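Local coordinates for protein prolyl oligopeptidase (Novosphingobium capsulatum, PDB 1YR2) that probably hydrolyses oligopeptides on the carboxyl side of proline, and to some extent alanine, as a serine endopeptidase of the prolyl oligopeptidase family, at residues L340-R345 / F355-P360; A318-V323 / F332-G337; A97-M102 / Q702-A707; A87-L92 / Q710-H715. One frame throughout, in Å; residues are numbered along the deposited sequence.

Contact 1: L340-R345 / F355-P360; sequences LKKIVR and FDTVVP
Ile343 faces both Val358 and Val359, a classic beta bulge in the antiparallel hairpin made by the last two strands of a four-stranded beta-propeller blade. Ile343 N donates to Val359 O over 2.9 Å in a nearly straight bond (167°). Ile343 O is gripped more obliquely by Val358 N at 2.9 Å, with a weak second bond from Val359 N. Past the bulge, Val344 pairs with Thr357 and Arg345 with Asp356. Branched aliphatic residues suit this buried side of the strand pair: Ile343 CD1 runs alongside Val359 CG2 at 3.8 Å, while Ile343 CG2, trans to its backbone N, meets Val358 CG2. Leu366 and Val369 of strand 365-372 cover Ile343.

Lys342 extends past Thr357, and one water lies 2.6 Å from both Lys342 NZ and Thr357 OG1. The ammonium also donates to Asp336 O, so a long, flexible cation serves well here. With an alanine here, the water beside Thr357 and the carbonyl of Asp336 would probably lose the donor that they share.

On the face bearing Ile343, Arg345 and Asp356 form a salt bridge whose hydrogen bond, Arg345 NH2 to Asp356 OD2, is weak at 3.3 Å. Val358 CG1 sits over one face of the guanidinium. Asp356 OD2 approaches its edge, although the carboxylate plane stands 89° to the guanidinium. Arg345 NE, at that same edge, donates to a water at 3.0 Å.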
loop_
_atom_site.group_PDB
_atom_site.type_symbol
_atom_site.label_atom_id
_atom_site.label_comp_id
_atom_site.label_asym_id
_atom_site.label_seq_id
_atom_site.Cartn_x
_atom_site.Cartn_y
_atom_site.Cartn_z
ATOM N N LEU A 340 4.270 8.226 -17.898
ATOM C CA LEU A 340 3.197 7.305 -17.469
ATOM C C LEU A 340 3.313 5.896 -18.064
ATOM O O LEU A 340 2.440 5.046 -17.852
ATOM C CB LEU A 340 1.839 7.899 -17.810
ATOM C CG LEU A 340 1.507 9.191 -17.054
ATOM C CD1 LEU A 340 0.052 9.552 -17.278
ATOM C CD2 LEU A 340 1.738 9.014 -15.597
ATOM N N LYS A 341 4.366 5.696 -18.840
ATOM C CA LYS A 341 4.840 4.407 -19.385
ATOM C C LYS A 341 4.016 3.948 -20.585
ATOM O O LYS A 341 2.924 4.442 -20.808
ATOM C CB LYS A 341 4.953 3.271 -18.358
ATOM C CG LYS A 341 5.559 3.561 -16.957
ATOM C CD LYS A 341 6.950 4.143 -16.910
ATOM C CE LYS A 341 7.187 4.876 -15.538
ATOM N NZ LYS A 341 6.972 4.027 -14.312
ATOM N N LYS A 342 4.609 3.042 -21.351
ATOM C CA LYS A 342 4.064 2.488 -22.578
ATOM C C LYS A 342 4.566 1.045 -22.741
ATOM O O LYS A 342 5.441 0.584 -22.033
ATOM C CB LYS A 342 4.479 3.376 -23.772
ATOM C CG LYS A 342 5.937 3.389 -24.060
ATOM C CD LYS A 342 6.345 4.469 -25.071
ATOM C CE LYS A 342 7.830 4.364 -25.413
ATOM N NZ LYS A 342 8.286 5.461 -26.271
ATOM N N ILE A 343 3.964 0.303 -23.636
ATOM C CA ILE A 343 4.388 -1.056 -23.929
ATOM C C ILE A 343 5.086 -1.121 -25.282
ATOM O O ILE A 343 4.501 -0.771 -26.300
ATOM C CB ILE A 343 3.172 -1.979 -23.919
ATOM C CG1 ILE A 343 2.498 -1.897 -22.528
ATOM C CG2 ILE A 343 3.635 -3.432 -24.145
ATOM C CD1 ILE A 343 1.251 -2.676 -22.432
ATOM N N VAL A 344 6.311 -1.602 -25.253
ATOM C CA VAL A 344 7.161 -1.743 -26.428
ATOM C C VAL A 344 7.446 -3.224 -26.718
ATOM O O VAL A 344 7.853 -3.999 -25.839
ATOM C CB VAL A 344 8.484 -0.972 -26.265
ATOM C CG1 VAL A 344 9.376 -1.154 -27.472
ATOM C CG2 VAL A 344 8.223 0.502 -26.093
ATOM N N ARG A 345 7.246 -3.575 -27.973
ATOM C CA ARG A 345 7.600 -4.905 -28.496
ATOM C C ARG A 345 8.903 -4.829 -29.228
ATOM O O ARG A 345 9.066 -4.009 -30.118
ATOM C CB ARG A 345 6.536 -5.401 -29.413
ATOM C CG ARG A 345 6.754 -6.831 -29.910
ATOM C CD ARG A 345 5.708 -7.324 -30.880
ATOM N NE ARG A 345 5.808 -6.538 -32.111
ATOM C CZ ARG A 345 4.883 -6.396 -33.028
ATOM N NH1 ARG A 345 3.725 -7.036 -32.990
ATOM N NH2 ARG A 345 5.161 -5.607 -34.041
ATOM N N PHE A 355 12.009 -1.959 -32.778
ATOM C CA PHE A 355 11.199 -1.521 -31.625
ATOM C C PHE A 355 9.874 -1.036 -32.163
ATOM O O PHE A 355 9.849 -0.283 -33.142
ATOM C CB PHE A 355 11.884 -0.376 -30.852
ATOM C CG PHE A 355 13.152 -0.802 -30.150
ATOM C CD1 PHE A 355 14.328 -0.900 -30.851
ATOM C CD2 PHE A 355 13.146 -1.172 -28.818
ATOM C CE1 PHE A 355 15.484 -1.325 -30.210
ATOM C CE2 PHE A 355 14.316 -1.566 -28.167
ATOM C CZ PHE A 355 15.467 -1.656 -28.870
ATOM N N ASP A 356 8.779 -1.501 -31.575
ATOM C CA ASP A 356 7.435 -1.046 -31.958
ATOM C C ASP A 356 6.666 -0.741 -30.663
ATOM O O ASP A 356 6.565 -1.594 -29.813
ATOM C CB ASP A 356 6.667 -2.106 -32.774
ATOM C CG ASP A 356 7.255 -2.348 -34.160
ATOM O OD1 ASP A 356 7.320 -1.398 -34.967
ATOM O OD2 ASP A 356 7.657 -3.475 -34.547
ATOM N N THR A 357 6.130 0.468 -30.524
ATOM C CA THR A 357 5.292 0.781 -29.381
ATOM C C THR A 357 3.925 0.214 -29.675
ATOM O O THR A 357 3.290 0.669 -30.548
ATOM C CB THR A 357 5.228 2.282 -29.200
ATOM O OG1 THR A 357 6.540 2.730 -28.833
ATOM C CG2 THR A 357 4.294 2.672 -28.053
ATOM N N VAL A 358 3.523 -0.863 -29.009
ATOM C CA VAL A 358 2.259 -1.506 -29.359
ATOM C C VAL A 358 1.091 -0.959 -28.551
ATOM O O VAL A 358 -0.074 -1.022 -28.977
ATOM C CB VAL A 358 2.346 -3.046 -29.253
ATOM C CG1 VAL A 358 3.203 -3.628 -30.401
ATOM C CG2 VAL A 358 2.900 -3.497 -27.880
ATOM N N VAL A 359 1.396 -0.404 -27.388
ATOM C CA VAL A 359 0.396 0.317 -26.586
ATOM C C VAL A 359 1.061 1.611 -26.169
ATOM O O VAL A 359 1.992 1.584 -25.340
ATOM C CB VAL A 359 -0.049 -0.454 -25.317
ATOM C CG1 VAL A 359 -1.164 0.309 -24.584
ATOM C CG2 VAL A 359 -0.559 -1.835 -25.673
ATOM N N PRO A 360 0.596 2.732 -26.715
ATOM C CA PRO A 360 1.237 4.004 -26.447
ATOM C C PRO A 360 0.878 4.494 -25.063
ATOM O O PRO A 360 -0.054 3.965 -24.446
ATOM C CB PRO A 360 0.671 4.917 -27.525
ATOM C CG PRO A 360 -0.690 4.337 -27.842
ATOM C CD PRO A 360 -0.585 2.883 -27.592
HETATM O O HOH W 1 0.095 2.694 -21.853
HETATM O O HOH W 2 7.046 5.249 -28.592
HETATM O O HOH W 3 8.485 -5.244 -32.611
#

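Contact 2: A318-V323 / F332-G337; sequences AQWDFV and FVSGDG
Trp320 holds its CG trans to its own carbonyl carbon (chi1 -73°), and Ser334 sets OG opposite its backbone N (chi1 180°); together these rotations lay the serine side chain over the indole. Ser334 CB makes a CH-pi contact, 3.8 Å from the centroid of the six-membered ring of Trp320. Ser334 OG lies over the same face, nearer the rim, and accepts from Asp336 N at 3.1 Å, closing an ST turn. Serine is thus small enough to fit under the ring and polar enough to shape the turn.

Phe332 CB touches the indole edge at Trp320 CE3, 3.8 Å away. The Phe332 ring meets that of Phe322 obliquely, with planes at 50° and Phe322 CD1 over the Phe332 face. An alanine in place of Trp320 would probably open a gap above Ser334 and leave Phe332 CB without its aromatic neighbour.

The backbone is an antiparallel hairpin in which Asp321 and Val333 form a hydrogen-bonded pair: Asp321 N donates to Val333 O at 2.9 Å and Val333 N to Asp321 O at 2.8 Å. Beyond the strand, Gly335 N donates to Gln319 O at 2.9 Å; a CB on Gly335 would crowd Gln319 CB. Gln319 NE2 lies 3.4 Å from Val333 CG1, while Gln319 OE1 is held by Lys341 NZ.

These are the first two strands of a propeller blade. Strand 342-347 continues the sheet beyond strand 329-334, Val296 of strand 295-302 in the preceding blade packs on Trp320 and Phe332, and strand 365-372 of the following blade receives Val323 and Val333.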
loop_
_atom_site.group_PDB
_atom_site.type_symbol
_atom_site.label_atom_id
_atom_site.label_comp_id
_atom_site.label_asym_id
_atom_site.label_seq_id
_atom_site.Cartn_x
_atom_site.Cartn_y
_atom_site.Cartn_z
ATOM N N ALA A 318 16.171 5.361 -19.163
ATOM C CA ALA A 318 14.754 5.099 -18.893
ATOM C C ALA A 318 14.506 3.724 -18.265
ATOM O O ALA A 318 15.371 2.856 -18.325
ATOM C CB ALA A 318 13.966 5.237 -20.225
ATOM N N GLN A 319 13.330 3.565 -17.647
ATOM C CA GLN A 319 12.778 2.285 -17.240
ATOM C C GLN A 319 12.430 1.397 -18.451
ATOM O O GLN A 319 11.766 1.810 -19.358
ATOM C CB GLN A 319 11.522 2.506 -16.339
ATOM C CG GLN A 319 10.814 1.209 -15.858
ATOM C CD GLN A 319 9.335 1.403 -15.529
ATOM O OE1 GLN A 319 9.002 2.246 -14.739
ATOM N NE2 GLN A 319 8.453 0.647 -16.193
ATOM N N TRP A 320 12.909 0.167 -18.441
ATOM C CA TRP A 320 12.589 -0.885 -19.408
ATOM C C TRP A 320 12.407 -2.178 -18.625
ATOM O O TRP A 320 13.394 -2.870 -18.357
ATOM C CB TRP A 320 13.726 -1.091 -20.388
ATOM C CG TRP A 320 13.853 -0.021 -21.370
ATOM C CD1 TRP A 320 14.587 1.123 -21.242
ATOM C CD2 TRP A 320 13.214 0.056 -22.645
ATOM N NE1 TRP A 320 14.430 1.907 -22.356
ATOM C CE2 TRP A 320 13.618 1.266 -23.245
ATOM C CE3 TRP A 320 12.387 -0.809 -23.375
ATOM C CZ2 TRP A 320 13.194 1.662 -24.530
ATOM C CZ3 TRP A 320 11.936 -0.415 -24.598
ATOM C CH2 TRP A 320 12.348 0.809 -25.187
ATOM N N ASP A 321 11.174 -2.467 -18.226
ATOM C CA ASP A 321 10.861 -3.620 -17.371
ATOM C C ASP A 321 10.415 -4.777 -18.301
ATOM O O ASP A 321 9.435 -4.625 -19.046
ATOM C CB ASP A 321 9.675 -3.327 -16.463
ATOM C CG ASP A 321 10.007 -2.362 -15.324
ATOM O OD1 ASP A 321 11.184 -2.206 -14.933
ATOM O OD2 ASP A 321 9.097 -1.750 -14.774
ATOM N N PHE A 322 11.115 -5.895 -18.235
ATOM C CA PHE A 322 10.835 -7.036 -19.123
ATOM C C PHE A 322 9.551 -7.717 -18.687
ATOM O O PHE A 322 9.388 -8.020 -17.548
ATOM C CB PHE A 322 11.999 -8.015 -19.026
ATOM C CG PHE A 322 11.816 -9.297 -19.807
ATOM C CD1 PHE A 322 11.496 -9.283 -21.130
ATOM C CD2 PHE A 322 12.007 -10.514 -19.163
ATOM C CE1 PHE A 322 11.329 -10.466 -21.811
ATOM C CE2 PHE A 322 11.877 -11.689 -19.853
ATOM C CZ PHE A 322 11.556 -11.647 -21.182
ATOM N N VAL A 323 8.650 -7.941 -19.634
ATOM C CA VAL A 323 7.385 -8.628 -19.351
ATOM C C VAL A 323 7.561 -10.117 -19.624
ATOM O O VAL A 323 7.597 -10.908 -18.680
ATOM C CB VAL A 323 6.240 -8.005 -20.160
ATOM C CG1 VAL A 323 4.925 -8.700 -19.904
ATOM C CG2 VAL A 323 6.067 -6.557 -19.823
ATOM N N PHE A 332 8.264 -5.157 -23.202
ATOM C CA PHE A 332 8.752 -4.393 -22.079
ATOM C C PHE A 332 7.760 -3.282 -21.716
ATOM O O PHE A 332 7.053 -2.736 -22.564
ATOM C CB PHE A 332 10.111 -3.680 -22.435
ATOM C CG PHE A 332 11.248 -4.624 -22.665
ATOM C CD1 PHE A 332 11.420 -5.181 -23.920
ATOM C CD2 PHE A 332 12.163 -4.939 -21.655
ATOM C CE1 PHE A 332 12.450 -6.038 -24.181
ATOM C CE2 PHE A 332 13.227 -5.815 -21.922
ATOM C CZ PHE A 332 13.360 -6.375 -23.175
ATOM N N VAL A 333 7.719 -2.916 -20.450
ATOM C CA VAL A 333 7.055 -1.676 -20.030
ATOM C C VAL A 333 8.164 -0.631 -20.062
ATOM O O VAL A 333 9.124 -0.740 -19.310
ATOM C CB VAL A 333 6.499 -1.761 -18.599
ATOM C CG1 VAL A 333 5.870 -0.445 -18.168
ATOM C CG2 VAL A 333 5.483 -2.927 -18.509
ATOM N N SER A 334 7.991 0.392 -20.898
ATOM C CA SER A 334 8.999 1.403 -21.102
ATOM C C SER A 334 8.560 2.773 -20.617
ATOM O O SER A 334 7.441 3.206 -20.868
ATOM C CB SER A 334 9.413 1.462 -22.569
ATOM O OG SER A 334 10.405 2.446 -22.769
ATOM N N GLY A 335 9.513 3.472 -19.990
ATOM C CA GLY A 335 9.393 4.864 -19.579
ATOM C C GLY A 335 10.046 5.853 -20.551
ATOM O O GLY A 335 10.061 7.078 -20.305
ATOM N N ASP A 336 10.561 5.355 -21.677
ATOM C CA ASP A 336 11.361 6.180 -22.604
ATOM C C ASP A 336 10.469 7.168 -23.333
ATOM O O ASP A 336 9.627 6.768 -24.150
ATOM C CB ASP A 336 12.110 5.267 -23.563
ATOM C CG ASP A 336 12.977 6.029 -24.556
ATOM O OD1 ASP A 336 13.719 6.936 -24.142
ATOM O OD2 ASP A 336 12.936 5.788 -25.772
ATOM N N GLY A 337 10.611 8.444 -22.978
ATOM C CA GLY A 337 9.751 9.500 -23.510
ATOM C C GLY A 337 8.316 9.416 -22.995
ATOM O O GLY A 337 7.411 10.006 -23.579
#

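Contact 3: A97-M102 / Q702-A707; sequences ALEKRM and QIEETA
Met102 against Thr706 and Glu99 against Ala707 join helix 95-105, near the start of the chain, to helix 699-717 of the alpha/beta-hydrolase domain, near its end, in a helix-helix packing. The two segments run roughly antiparallel, at 140°, and their axes approach to 9.0 Å.

Most of the contact is van der Waals packing. Met102, fully extended with CG trans to its backbone N (chi1 -173°), crosses Thr706 at about a right angle and brings SD within 3.3 Å of Thr706 CG2, a tight fit. Its methyl CE then reaches Gln702 NE2 at 3.8 Å. A long, unbranched, polarisable thioether suits this place, since it spans the gap between the helices and lies against methyl and polar groups alike. Where the backbones come closest, Ala707 is small enough to allow it: its CB touches Glu99 CB at 3.8 Å. Ile703 CG2 fills in against the aliphatic part of Glu99, at CG.

Charged groups lie at the margin. Glu99 and Glu704 point the same way, with Glu99 OE2 and Glu704 OE2 5.2 Å apart, like charges that would probably repel mildly on their own. Arg95, one turn before Glu99, forms a salt bridge with Glu99 OE2 and probably offsets the repulsion.

No hydrogen bond joins the two segments, although Arg95, just before 97-102, reaches Glu704 O in a weak one. Gln702 O accepts twice, from Thr706 N and from Thr706 OG1, which come from opposite faces of its carbonyl plane. The hydroxyl bond is 3.0 Å long, with Thr706 OG1 38° out of that plane.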
loop_
_atom_site.group_PDB
_atom_site.type_symbol
_atom_site.label_atom_id
_atom_site.label_comp_id
_atom_site.label_asym_id
_atom_site.label_seq_id
_atom_site.Cartn_x
_atom_site.Cartn_y
_atom_site.Cartn_z
ATOM N N ALA A 97 -18.115 -3.938 21.491
ATOM C CA ALA A 97 -18.590 -4.537 20.266
ATOM C C ALA A 97 -17.604 -4.251 19.142
ATOM O O ALA A 97 -17.367 -5.096 18.270
ATOM C CB ALA A 97 -19.941 -3.971 19.903
ATOM N N LEU A 98 -17.000 -3.074 19.176
ATOM C CA LEU A 98 -16.017 -2.720 18.135
ATOM C C LEU A 98 -14.730 -3.500 18.289
ATOM O O LEU A 98 -14.175 -3.955 17.287
ATOM C CB LEU A 98 -15.718 -1.235 18.131
ATOM C CG LEU A 98 -16.902 -0.367 17.685
ATOM C CD1 LEU A 98 -16.768 1.067 18.280
ATOM C CD2 LEU A 98 -17.094 -0.281 16.180
ATOM N N GLU A 99 -14.234 -3.622 19.523
ATOM C CA GLU A 99 -13.016 -4.397 19.807
ATOM C C GLU A 99 -13.194 -5.860 19.381
ATOM O O GLU A 99 -12.279 -6.456 18.863
ATOM C CB GLU A 99 -12.616 -4.375 21.269
ATOM C CG GLU A 99 -11.300 -5.101 21.539
ATOM C CD GLU A 99 -10.868 -5.106 23.012
ATOM O OE1 GLU A 99 -11.519 -5.784 23.854
ATOM O OE2 GLU A 99 -9.847 -4.439 23.338
ATOM N N LYS A 100 -14.376 -6.405 19.649
ATOM C CA LYS A 100 -14.681 -7.789 19.312
ATOM C C LYS A 100 -14.719 -7.964 17.775
ATOM O O LYS A 100 -14.214 -8.966 17.272
ATOM C CB LYS A 100 -16.016 -8.185 19.908
ATOM C CG LYS A 100 -16.463 -9.616 19.657
ATOM C CD LYS A 100 -17.839 -9.859 20.302
ATOM C CE LYS A 100 -18.609 -10.985 19.593
ATOM N NZ LYS A 100 -18.189 -12.322 20.069
ATOM N N ARG A 101 -15.358 -7.040 17.068
ATOM C CA ARG A 101 -15.402 -7.129 15.618
ATOM C C ARG A 101 -13.984 -7.078 15.042
ATOM O O ARG A 101 -13.635 -7.909 14.184
ATOM C CB ARG A 101 -16.254 -6.028 14.996
ATOM C CG ARG A 101 -16.548 -6.253 13.520
ATOM C CD ARG A 101 -17.487 -7.406 13.312
ATOM N NE ARG A 101 -17.479 -7.938 11.967
ATOM C CZ ARG A 101 -16.713 -8.957 11.549
ATOM N NH1 ARG A 101 -15.736 -9.482 12.311
ATOM N NH2 ARG A 101 -16.840 -9.369 10.311
ATOM N N MET A 102 -13.174 -6.126 15.494
ATOM C CA MET A 102 -11.851 -5.933 14.920
ATOM C C MET A 102 -10.950 -7.140 15.173
ATOM O O MET A 102 -10.308 -7.601 14.255
ATOM C CB MET A 102 -11.142 -4.705 15.426
ATOM C CG MET A 102 -9.845 -4.486 14.635
ATOM S SD MET A 102 -9.284 -2.887 14.794
ATOM C CE MET A 102 -7.653 -3.001 13.739
ATOM N N GLN A 702 -2.571 -2.006 18.365
ATOM C CA GLN A 702 -3.320 -1.333 17.289
ATOM C C GLN A 702 -4.832 -1.609 17.431
ATOM O O GLN A 702 -5.623 -0.718 17.247
ATOM C CB GLN A 702 -2.784 -1.722 15.892
ATOM C CG GLN A 702 -3.451 -1.013 14.686
ATOM C CD GLN A 702 -3.209 -1.784 13.353
ATOM O OE1 GLN A 702 -2.084 -2.275 13.106
ATOM N NE2 GLN A 702 -4.259 -1.924 12.529
ATOM N N ILE A 703 -5.216 -2.833 17.783
ATOM C CA ILE A 703 -6.631 -3.177 17.993
ATOM C C ILE A 703 -7.256 -2.323 19.124
ATOM O O ILE A 703 -8.391 -1.853 18.997
ATOM C CB ILE A 703 -6.789 -4.663 18.355
ATOM C CG1 ILE A 703 -6.460 -5.560 17.159
ATOM C CG2 ILE A 703 -8.199 -4.951 18.775
ATOM C CD1 ILE A 703 -6.311 -7.021 17.513
ATOM N N GLU A 704 -6.522 -2.168 20.223
ATOM C CA GLU A 704 -7.008 -1.405 21.365
ATOM C C GLU A 704 -7.174 0.052 20.960
ATOM O O GLU A 704 -8.156 0.682 21.333
ATOM C CB GLU A 704 -6.040 -1.524 22.556
ATOM C CG GLU A 704 -5.970 -2.943 23.178
ATOM C CD GLU A 704 -4.844 -3.138 24.207
ATOM O OE1 GLU A 704 -3.825 -2.382 24.205
ATOM O OE2 GLU A 704 -4.977 -4.084 25.041
ATOM N N GLU A 705 -6.203 0.596 20.219
ATOM C CA GLU A 705 -6.263 2.005 19.800
ATOM C C GLU A 705 -7.467 2.242 18.871
ATOM O O GLU A 705 -8.223 3.178 19.056
ATOM C CB GLU A 705 -4.996 2.442 19.060
ATOM C CG GLU A 705 -5.016 3.940 18.742
ATOM C CD GLU A 705 -3.712 4.449 18.111
ATOM O OE1 GLU A 705 -2.612 4.039 18.556
ATOM O OE2 GLU A 705 -3.773 5.284 17.190
ATOM N N THR A 706 -7.638 1.344 17.907
ATOM C CA THR A 706 -8.709 1.423 16.941
ATOM C C THR A 706 -10.069 1.337 17.648
ATOM O O THR A 706 -10.975 2.084 17.356
ATOM C CB THR A 706 -8.588 0.286 15.950
ATOM O OG1 THR A 706 -7.379 0.448 15.180
ATOM C CG2 THR A 706 -9.748 0.360 14.943
ATOM N N ALA A 707 -10.204 0.409 18.570
ATOM C CA ALA A 707 -11.453 0.266 19.302
ATOM C C ALA A 707 -11.795 1.553 20.091
ATOM O O ALA A 707 -12.925 1.961 20.108
ATOM C CB ALA A 707 -11.379 -0.909 20.260
#

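Contact 4: A87-L92 / Q710-H715; sequences AYLKQL and QAFLAH
The type I beta turn from Leu89 to Leu92, leading away from helix 72-89, packs against helix 699-717 chiefly through Leu92. Its two methyls divide the work. Leu92 CD1 settles against the helix backbone, 3.7 Å from Phe712 N, and touches Ala711 CB at 4.1 Å; alanine keeps the helix surface low enough for this approach. Leu92 CD2 comes over the face of the His715 ring, a CH-pi contact 3.9 Å from the ring centroid. The imidazole is swung there by a first torsion that sets CG trans to the backbone N (chi1 -175°), and its ND1 is hydrogen-bonded to Glu94 OE2, which would limit its rotation.

Helix 699-717 belongs to the alpha/beta-hydrolase domain, so the turn attaches an early part of the chain to one of the last helices of that fold. Beside Leu92, Phe712 offers its ring to two residues of helix 72-89. Leu89 CD2 reaches Phe712 CD2 at 4.0 Å, and Tyr88 CE2 lies 4.1 Å from Phe712 CE2, the two side chains crossing at about a right angle. Pro682 packs against both Tyr88 and Phe712.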
loop_
_atom_site.group_PDB
_atom_site.type_symbol
_atom_site.label_atom_id
_atom_site.label_comp_id
_atom_site.label_asym_id
_atom_site.label_seq_id
_atom_site.Cartn_x
_atom_site.Cartn_y
_atom_site.Cartn_z
ATOM N N ALA A 87 -9.619 6.777 31.574
ATOM C CA ALA A 87 -10.812 6.813 32.423
ATOM C C ALA A 87 -12.080 7.187 31.675
ATOM O O ALA A 87 -13.143 6.646 31.966
ATOM C CB ALA A 87 -10.604 7.780 33.616
ATOM N N TYR A 88 -11.977 8.127 30.728
ATOM C CA TYR A 88 -13.119 8.490 29.901
ATOM C C TYR A 88 -13.466 7.360 28.905
ATOM O O TYR A 88 -14.618 7.001 28.751
ATOM C CB TYR A 88 -12.848 9.789 29.150
ATOM C CG TYR A 88 -14.008 10.221 28.292
ATOM C CD1 TYR A 88 -15.044 10.996 28.828
ATOM C CD2 TYR A 88 -14.089 9.852 26.960
ATOM C CE1 TYR A 88 -16.122 11.374 28.043
ATOM C CE2 TYR A 88 -15.173 10.204 26.189
ATOM C CZ TYR A 88 -16.178 10.952 26.721
ATOM O OH TYR A 88 -17.254 11.294 25.934
ATOM N N LEU A 89 -12.455 6.845 28.209
ATOM C CA LEU A 89 -12.681 5.903 27.120
ATOM C C LEU A 89 -13.268 4.576 27.603
ATOM O O LEU A 89 -14.045 3.952 26.872
ATOM C CB LEU A 89 -11.409 5.669 26.306
ATOM C CG LEU A 89 -10.879 6.853 25.522
ATOM C CD1 LEU A 89 -9.513 6.540 24.856
ATOM C CD2 LEU A 89 -11.907 7.403 24.469
ATOM N N LYS A 90 -12.903 4.177 28.830
ATOM C CA LYS A 90 -13.363 2.928 29.465
ATOM C C LYS A 90 -14.869 2.970 29.712
ATOM O O LYS A 90 -15.495 1.925 29.870
ATOM C CB LYS A 90 -12.626 2.686 30.817
ATOM C CG LYS A 90 -12.226 1.198 31.091
ATOM C CD LYS A 90 -11.133 1.032 32.231
ATOM C CE LYS A 90 -9.706 1.427 31.721
ATOM N NZ LYS A 90 -8.769 2.026 32.781
ATOM N N GLN A 91 -15.435 4.171 29.747
ATOM C CA GLN A 91 -16.864 4.408 29.955
ATOM C C GLN A 91 -17.718 4.274 28.666
ATOM O O GLN A 91 -18.936 4.226 28.730
ATOM C CB GLN A 91 -17.042 5.827 30.489
ATOM C CG GLN A 91 -17.720 6.018 31.800
ATOM C CD GLN A 91 -17.373 7.375 32.427
ATOM O OE1 GLN A 91 -18.246 8.234 32.604
ATOM N NE2 GLN A 91 -16.090 7.580 32.728
ATOM N N LEU A 92 -17.113 4.278 27.492
ATOM C CA LEU A 92 -17.919 4.268 26.266
ATOM C C LEU A 92 -18.511 2.882 26.013
ATOM O O LEU A 92 -17.765 1.919 25.855
ATOM C CB LEU A 92 -17.086 4.690 25.071
ATOM C CG LEU A 92 -16.578 6.121 25.184
ATOM C CD1 LEU A 92 -15.577 6.367 24.081
ATOM C CD2 LEU A 92 -17.748 7.095 25.117
ATOM N N GLN A 710 -12.582 4.402 17.485
ATOM C CA GLN A 710 -13.871 4.221 16.862
ATOM C C GLN A 710 -15.046 4.307 17.841
ATOM O O GLN A 710 -16.125 4.755 17.487
ATOM C CB GLN A 710 -13.895 2.962 16.011
ATOM C CG GLN A 710 -13.075 3.125 14.741
ATOM C CD GLN A 710 -13.204 1.962 13.772
ATOM O OE1 GLN A 710 -14.070 1.066 13.958
ATOM N NE2 GLN A 710 -12.398 1.983 12.717
ATOM N N ALA A 711 -14.868 3.846 19.058
ATOM C CA ALA A 711 -15.913 4.012 20.075
ATOM C C ALA A 711 -16.177 5.505 20.319
ATOM O O ALA A 711 -17.336 5.916 20.444
ATOM C CB ALA A 711 -15.474 3.353 21.370
ATOM N N PHE A 712 -15.109 6.298 20.409
ATOM C CA PHE A 712 -15.225 7.768 20.587
ATOM C C PHE A 712 -15.967 8.373 19.395
ATOM O O PHE A 712 -16.973 9.072 19.536
ATOM C CB PHE A 712 -13.830 8.353 20.755
ATOM C CG PHE A 712 -13.785 9.814 21.072
ATOM C CD1 PHE A 712 -13.671 10.745 20.058
ATOM C CD2 PHE A 712 -13.725 10.243 22.370
ATOM C CE1 PHE A 712 -13.565 12.099 20.385
ATOM C CE2 PHE A 712 -13.610 11.602 22.707
ATOM C CZ PHE A 712 -13.537 12.511 21.729
ATOM N N LEU A 713 -15.492 8.105 18.199
ATOM C CA LEU A 713 -16.167 8.622 16.994
ATOM C C LEU A 713 -17.625 8.135 16.878
ATOM O O LEU A 713 -18.512 8.901 16.469
ATOM C CB LEU A 713 -15.393 8.247 15.721
ATOM C CG LEU A 713 -13.930 8.707 15.672
ATOM C CD1 LEU A 713 -13.271 8.308 14.326
ATOM C CD2 LEU A 713 -13.815 10.226 15.894
ATOM N N ALA A 714 -17.876 6.863 17.174
ATOM C CA ALA A 714 -19.253 6.334 17.164
ATOM C C ALA A 714 -20.168 7.032 18.153
ATOM O O ALA A 714 -21.298 7.322 17.852
ATOM C CB ALA A 714 -19.259 4.841 17.499
ATOM N N HIS A 715 -19.666 7.243 19.351
ATOM C CA HIS A 715 -20.446 7.869 20.428
ATOM C C HIS A 715 -20.922 9.255 19.978
ATOM O O HIS A 715 -22.104 9.574 20.070
ATOM C CB HIS A 715 -19.585 7.982 21.668
ATOM C CG HIS A 715 -20.321 8.504 22.858
ATOM N ND1 HIS A 715 -21.300 7.772 23.496
ATOM C CD2 HIS A 715 -20.241 9.685 23.514
ATOM C CE1 HIS A 715 -21.786 8.477 24.507
ATOM N NE2 HIS A 715 -21.156 9.638 24.548
#

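Contacts 1 and 2 are successive hairpins of one propeller blade, their centres 8 Å apart: strands 329-334 and 342-347 are neighbours in the sheet, with Lys342 O about 2.8 Å from Ser334 N. Contacts 3 and 4 share helix 699-717, with centres 11 Å apart, and meet where Leu98 CD1 packs 3.5 Å from Ala711 N. The two pairs lie on opposite sides of the chain's centre; contacts 1 and 3 have nearest atoms about 30 Å apart. Contacts 3 and 4 each close a loop that encloses both propeller contacts. The probable nucleophile elbow around Ser575 belongs to the hydrolase domain, and none of the four contacts includes it.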